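Local coordinates for aspergillopepsin-2 heavy chain (Aspergillus niger var. macrosporus, PDB 1Y43), which forms the larger part of an acid endopeptidase of the G1 (glutamic) peptidase family, which cleaves proteins probably through a catalytic glutamate, at residues A120-A132 / L158-Y172. Sequence-based numbering, arbitrary orientation.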
loop_
_atom_site.group_PDB
_atom_site.type_symbol
_atom_site.label_atom_id
_atom_site.label_comp_id
_atom_site.label_asym_id
_atom_site.label_seq_id
_atom_site.Cartn_x
_atom_site.Cartn_y
_atom_site.Cartn_z
ATOM N N ALA B 120 -7.475 15.269 1.825
ATOM C CA ALA B 120 -7.514 15.510 3.268
ATOM C C ALA B 120 -7.330 14.127 3.873
ATOM O O ALA B 120 -8.002 13.169 3.461
ATOM C CB ALA B 120 -8.851 16.108 3.674
ATOM N N PHE B 121 -6.400 14.029 4.814
ATOM C CA PHE B 121 -6.030 12.763 5.435
ATOM C C PHE B 121 -6.962 12.265 6.543
ATOM O O PHE B 121 -7.135 12.915 7.567
ATOM C CB PHE B 121 -4.600 12.904 5.941
ATOM C CG PHE B 121 -3.884 11.608 6.120
ATOM C CD1 PHE B 121 -3.943 10.607 5.148
ATOM C CD2 PHE B 121 -3.110 11.404 7.249
ATOM C CE1 PHE B 121 -3.222 9.411 5.310
ATOM C CE2 PHE B 121 -2.391 10.223 7.428
ATOM C CZ PHE B 121 -2.443 9.223 6.459
ATOM N N ALA B 122 -7.540 11.085 6.331
ATOM C CA ALA B 122 -8.468 10.488 7.287
ATOM C C ALA B 122 -7.809 9.908 8.547
ATOM O O ALA B 122 -6.665 9.452 8.514
ATOM C CB ALA B 122 -9.283 9.398 6.599
ATOM N N ASP B 123 -8.539 9.952 9.661
ATOM C CA ASP B 123 -8.068 9.336 10.903
ATOM C C ASP B 123 -8.565 7.889 10.784
ATOM O O ASP B 123 -9.755 7.609 10.918
ATOM C CB ASP B 123 -8.691 10.003 12.130
ATOM C CG ASP B 123 -8.235 9.368 13.437
ATOM O OD1 ASP B 123 -7.629 8.271 13.426
ATOM O OD2 ASP B 123 -8.481 9.973 14.494
ATOM N N PHE B 124 -7.643 6.980 10.493
ATOM C CA PHE B 124 -7.953 5.559 10.324
ATOM C C PHE B 124 -7.663 4.734 11.579
ATOM O O PHE B 124 -7.718 3.505 11.531
ATOM C CB PHE B 124 -7.137 4.995 9.146
ATOM C CG PHE B 124 -5.666 5.327 9.222
ATOM C CD1 PHE B 124 -4.796 4.547 9.974
ATOM C CD2 PHE B 124 -5.158 6.452 8.578
ATOM C CE1 PHE B 124 -3.448 4.892 10.091
ATOM C CE2 PHE B 124 -3.814 6.796 8.693
ATOM C CZ PHE B 124 -2.963 6.016 9.446
ATOM N N GLY B 125 -7.310 5.402 12.679
ATOM C CA GLY B 125 -6.991 4.699 13.906
ATOM C C GLY B 125 -5.615 4.094 13.767
ATOM O O GLY B 125 -4.606 4.764 13.964
ATOM N N SER B 126 -5.569 2.842 13.341
ATOM C CA SER B 126 -4.305 2.149 13.158
ATOM C C SER B 126 -4.492 1.090 12.079
ATOM O O SER B 126 -5.616 0.620 11.856
ATOM C CB SER B 126 -3.892 1.494 14.479
ATOM O OG SER B 126 -2.535 1.155 14.463
ATOM N N VAL B 127 -3.427 0.804 11.339
ATOM C CA VAL B 127 -3.446 -0.237 10.315
ATOM C C VAL B 127 -2.233 -1.109 10.598
ATOM O O VAL B 127 -1.121 -0.602 10.765
ATOM C CB VAL B 127 -3.323 0.325 8.867
ATOM C CG1 VAL B 127 -3.087 -0.807 7.880
ATOM C CG2 VAL B 127 -4.588 1.084 8.477
ATOM N N THR B 128 -2.451 -2.411 10.720
ATOM C CA THR B 128 -1.346 -3.327 10.943
ATOM C C THR B 128 -1.293 -4.356 9.822
ATOM O O THR B 128 -2.295 -5.008 9.518
ATOM C CB THR B 128 -1.459 -4.105 12.287
ATOM O OG1 THR B 128 -1.421 -3.190 13.387
ATOM C CG2 THR B 128 -0.300 -5.091 12.428
ATOM N N PHE B 129 -0.151 -4.419 9.153
ATOM C CA PHE B 129 0.077 -5.409 8.112
ATOM C C PHE B 129 0.718 -6.598 8.832
ATOM O O PHE B 129 1.745 -6.431 9.497
ATOM C CB PHE B 129 1.095 -4.907 7.092
ATOM C CG PHE B 129 0.606 -3.779 6.219
ATOM C CD1 PHE B 129 0.813 -2.448 6.586
ATOM C CD2 PHE B 129 0.017 -4.050 4.992
ATOM C CE1 PHE B 129 0.445 -1.397 5.720
ATOM C CE2 PHE B 129 -0.350 -3.006 4.127
ATOM C CZ PHE B 129 -0.134 -1.689 4.493
ATOM N N THR B 130 0.098 -7.765 8.770
ATOM C CA THR B 130 0.678 -8.953 9.375
ATOM C C THR B 130 1.113 -9.831 8.215
ATOM O O THR B 130 0.730 -9.598 7.064
ATOM C CB THR B 130 -0.322 -9.719 10.249
ATOM O OG1 THR B 130 -1.476 -10.078 9.476
ATOM C CG2 THR B 130 -0.731 -8.868 11.452
ATOM N N ASN B 131 1.906 -10.854 8.523
ATOM C CA ASN B 131 2.428 -11.760 7.501
ATOM C C ASN B 131 3.059 -10.896 6.391
ATOM O O ASN B 131 2.846 -11.122 5.192
ATOM C CB ASN B 131 1.308 -12.659 6.961
ATOM C CG ASN B 131 0.779 -13.629 8.009
ATOM O OD1 ASN B 131 1.532 -14.400 8.598
ATOM N ND2 ASN B 131 -0.514 -13.580 8.261
ATOM N N ALA B 132 3.783 -9.868 6.826
ATOM C CA ALA B 132 4.463 -8.921 5.948
ATOM C C ALA B 132 5.760 -9.552 5.477
ATOM O O ALA B 132 6.737 -9.611 6.230
ATOM C CB ALA B 132 4.733 -7.634 6.698
ATOM N N LEU B 158 1.662 13.300 11.377
ATOM C CA LEU B 158 0.350 12.668 11.300
ATOM C C LEU B 158 0.329 11.164 11.535
ATOM O O LEU B 158 -0.746 10.577 11.651
ATOM C CB LEU B 158 -0.308 12.993 9.954
ATOM C CG LEU B 158 -0.441 14.471 9.570
ATOM C CD1 LEU B 158 -1.001 14.586 8.172
ATOM C CD2 LEU B 158 -1.319 15.198 10.570
ATOM N N THR B 159 1.502 10.536 11.594
ATOM C CA THR B 159 1.574 9.091 11.816
ATOM C C THR B 159 2.784 8.691 12.648
ATOM O O THR B 159 3.769 9.436 12.745
ATOM C CB THR B 159 1.676 8.281 10.473
ATOM O OG1 THR B 159 2.896 8.608 9.793
ATOM C CG2 THR B 159 0.503 8.576 9.553
ATOM N N GLU B 160 2.683 7.509 13.243
ATOM C CA GLU B 160 3.753 6.891 14.010
ATOM C C GLU B 160 3.784 5.437 13.525
ATOM O O GLU B 160 2.771 4.732 13.575
ATOM C CB GLU B 160 3.476 6.943 15.514
ATOM C CG GLU B 160 3.805 8.286 16.145
ATOM C CD GLU B 160 3.345 8.390 17.598
ATOM O OE1 GLU B 160 2.957 7.338 18.185
ATOM O OE2 GLU B 160 3.347 9.526 18.153
ATOM N N THR B 161 4.943 4.995 13.062
ATOM C CA THR B 161 5.078 3.652 12.535
ATOM C C THR B 161 6.036 2.809 13.361
ATOM O O THR B 161 7.051 3.305 13.847
ATOM C CB THR B 161 5.571 3.715 11.061
ATOM O OG1 THR B 161 4.567 4.343 10.255
ATOM C CG2 THR B 161 5.862 2.328 10.509
ATOM N N SER B 162 5.673 1.550 13.561
ATOM C CA SER B 162 6.515 0.609 14.296
ATOM C C SER B 162 6.539 -0.702 13.497
ATOM O O SER B 162 5.558 -1.061 12.832
ATOM C CB SER B 162 5.982 0.384 15.722
ATOM O OG SER B 162 4.643 -0.071 15.727
ATOM N N VAL B 163 7.681 -1.376 13.505
ATOM C CA VAL B 163 7.804 -2.631 12.781
ATOM C C VAL B 163 8.275 -3.733 13.718
ATOM O O VAL B 163 8.809 -3.459 14.797
ATOM C CB VAL B 163 8.798 -2.516 11.577
ATOM C CG1 VAL B 163 8.344 -1.424 10.618
ATOM C CG2 VAL B 163 10.209 -2.239 12.061
ATOM N N SER B 164 7.982 -4.971 13.350
ATOM C CA SER B 164 8.424 -6.121 14.127
ATOM C C SER B 164 9.070 -7.044 13.088
ATOM O O SER B 164 9.289 -6.639 11.927
ATOM C CB SER B 164 7.236 -6.805 14.828
ATOM O OG SER B 164 6.438 -7.543 13.918
ATOM N N GLY B 165 9.344 -8.287 13.472
ATOM C CA GLY B 165 9.944 -9.216 12.536
ATOM C C GLY B 165 9.001 -9.674 11.436
ATOM O O GLY B 165 9.454 -10.175 10.402
ATOM N N ASP B 166 7.696 -9.500 11.629
ATOM C CA ASP B 166 6.735 -9.934 10.614
ATOM C C ASP B 166 5.535 -9.003 10.419
ATOM O O ASP B 166 4.553 -9.382 9.773
ATOM C CB ASP B 166 6.252 -11.366 10.917
ATOM C CG ASP B 166 5.691 -11.522 12.332
ATOM O OD1 ASP B 166 5.096 -10.571 12.878
ATOM O OD2 ASP B 166 5.833 -12.621 12.901
ATOM N N SER B 167 5.605 -7.798 10.966
ATOM C CA SER B 167 4.489 -6.872 10.846
ATOM C C SER B 167 4.925 -5.420 10.801
ATOM O O SER B 167 6.078 -5.085 11.118
ATOM C CB SER B 167 3.504 -7.067 12.007
ATOM O OG SER B 167 4.079 -6.699 13.257
ATOM N N VAL B 168 4.000 -4.580 10.339
ATOM C CA VAL B 168 4.208 -3.145 10.241
ATOM C C VAL B 168 2.917 -2.511 10.760
ATOM O O VAL B 168 1.838 -2.852 10.279
ATOM C CB VAL B 168 4.405 -2.711 8.768
ATOM C CG1 VAL B 168 4.624 -1.204 8.681
ATOM C CG2 VAL B 168 5.571 -3.461 8.143
ATOM N N THR B 169 3.016 -1.617 11.736
ATOM C CA THR B 169 1.843 -0.949 12.277
ATOM C C THR B 169 1.977 0.557 12.073
ATOM O O THR B 169 3.009 1.136 12.412
ATOM C CB THR B 169 1.672 -1.225 13.799
ATOM O OG1 THR B 169 1.449 -2.625 14.017
ATOM C CG2 THR B 169 0.512 -0.429 14.370
ATOM N N VAL B 170 0.966 1.160 11.458
ATOM C CA VAL B 170 0.935 2.600 11.228
ATOM C C VAL B 170 -0.239 3.135 12.030
ATOM O O VAL B 170 -1.376 2.694 11.847
ATOM C CB VAL B 170 0.712 2.961 9.726
ATOM C CG1 VAL B 170 0.686 4.482 9.543
ATOM C CG2 VAL B 170 1.790 2.337 8.862
ATOM N N THR B 171 0.042 4.072 12.924
ATOM C CA THR B 171 -0.991 4.663 13.766
ATOM C C THR B 171 -1.172 6.147 13.452
ATOM O O THR B 171 -0.199 6.879 13.236
ATOM C CB THR B 171 -0.635 4.530 15.249
ATOM O OG1 THR B 171 -0.379 3.155 15.554
ATOM C CG2 THR B 171 -1.779 5.039 16.096
ATOM N N TYR B 172 -2.425 6.572 13.369
ATOM C CA TYR B 172 -2.724 7.968 13.099
ATOM C C TYR B 172 -2.487 8.796 14.369
ATOM O O TYR B 172 -2.861 8.392 15.469
ATOM C CB TYR B 172 -4.167 8.117 12.606
ATOM C CG TYR B 172 -4.559 9.558 12.333
ATOM C CD1 TYR B 172 -4.357 10.124 11.086
ATOM C CD2 TYR B 172 -5.098 10.360 13.339
ATOM C CE1 TYR B 172 -4.671 11.452 10.829
ATOM C CE2 TYR B 172 -5.423 11.688 13.107
ATOM C CZ TYR B 172 -5.202 12.227 11.835
ATOM O OH TYR B 172 -5.518 13.535 11.570
HETATM O O HOH W 1 -5.304 14.464 9.068
HETATM O O HOH W 2 -5.186 6.815 16.071
#
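Tyr172 fits into a hollow made by Phe121, Asp123 and Phe124, at one end of the antiparallel pairing of strands 126-130 and 168-172. These are neighbours in a sheet of the concanavalin-like beta-sandwich typical of G1 peptidases. With CG anti to the backbone N (chi1 179°), the tyrosine ring lies against the loop before strand 126-130. Asp123 CA sits over the ring centre, 3.7 Å from the centroid. The Asp123 carboxylate stacks on the same face, offset over the rim at Tyr172 CD2, planes 24° apart. Phe121 CD2 meets the ring at its edge, in plane. The Tyr172 edge points at the face of Phe124 in a T-shaped pair, and Tyr172 CB makes a CH-pi contact there, offset toward the rim. Val170 CG1 fills in beside Phe124 CZ at 4.0 Å. An Asx turn, with Gly125 N hydrogen-bonded to Asp123 OD1, shapes this loop. Phe124 and Val170 pack on Val109 of strand 104-114. Backbone hydrogen bonds, two a pair, join Val127 with Val170 and Phe129 with Val168. These four share one face; Thr128 and Thr169 lie opposite, their OG1 atoms hydrogen-bonded at 3.0 Å. A water donates to Phe121 O and sits 2.7 Å from Tyr172 OH.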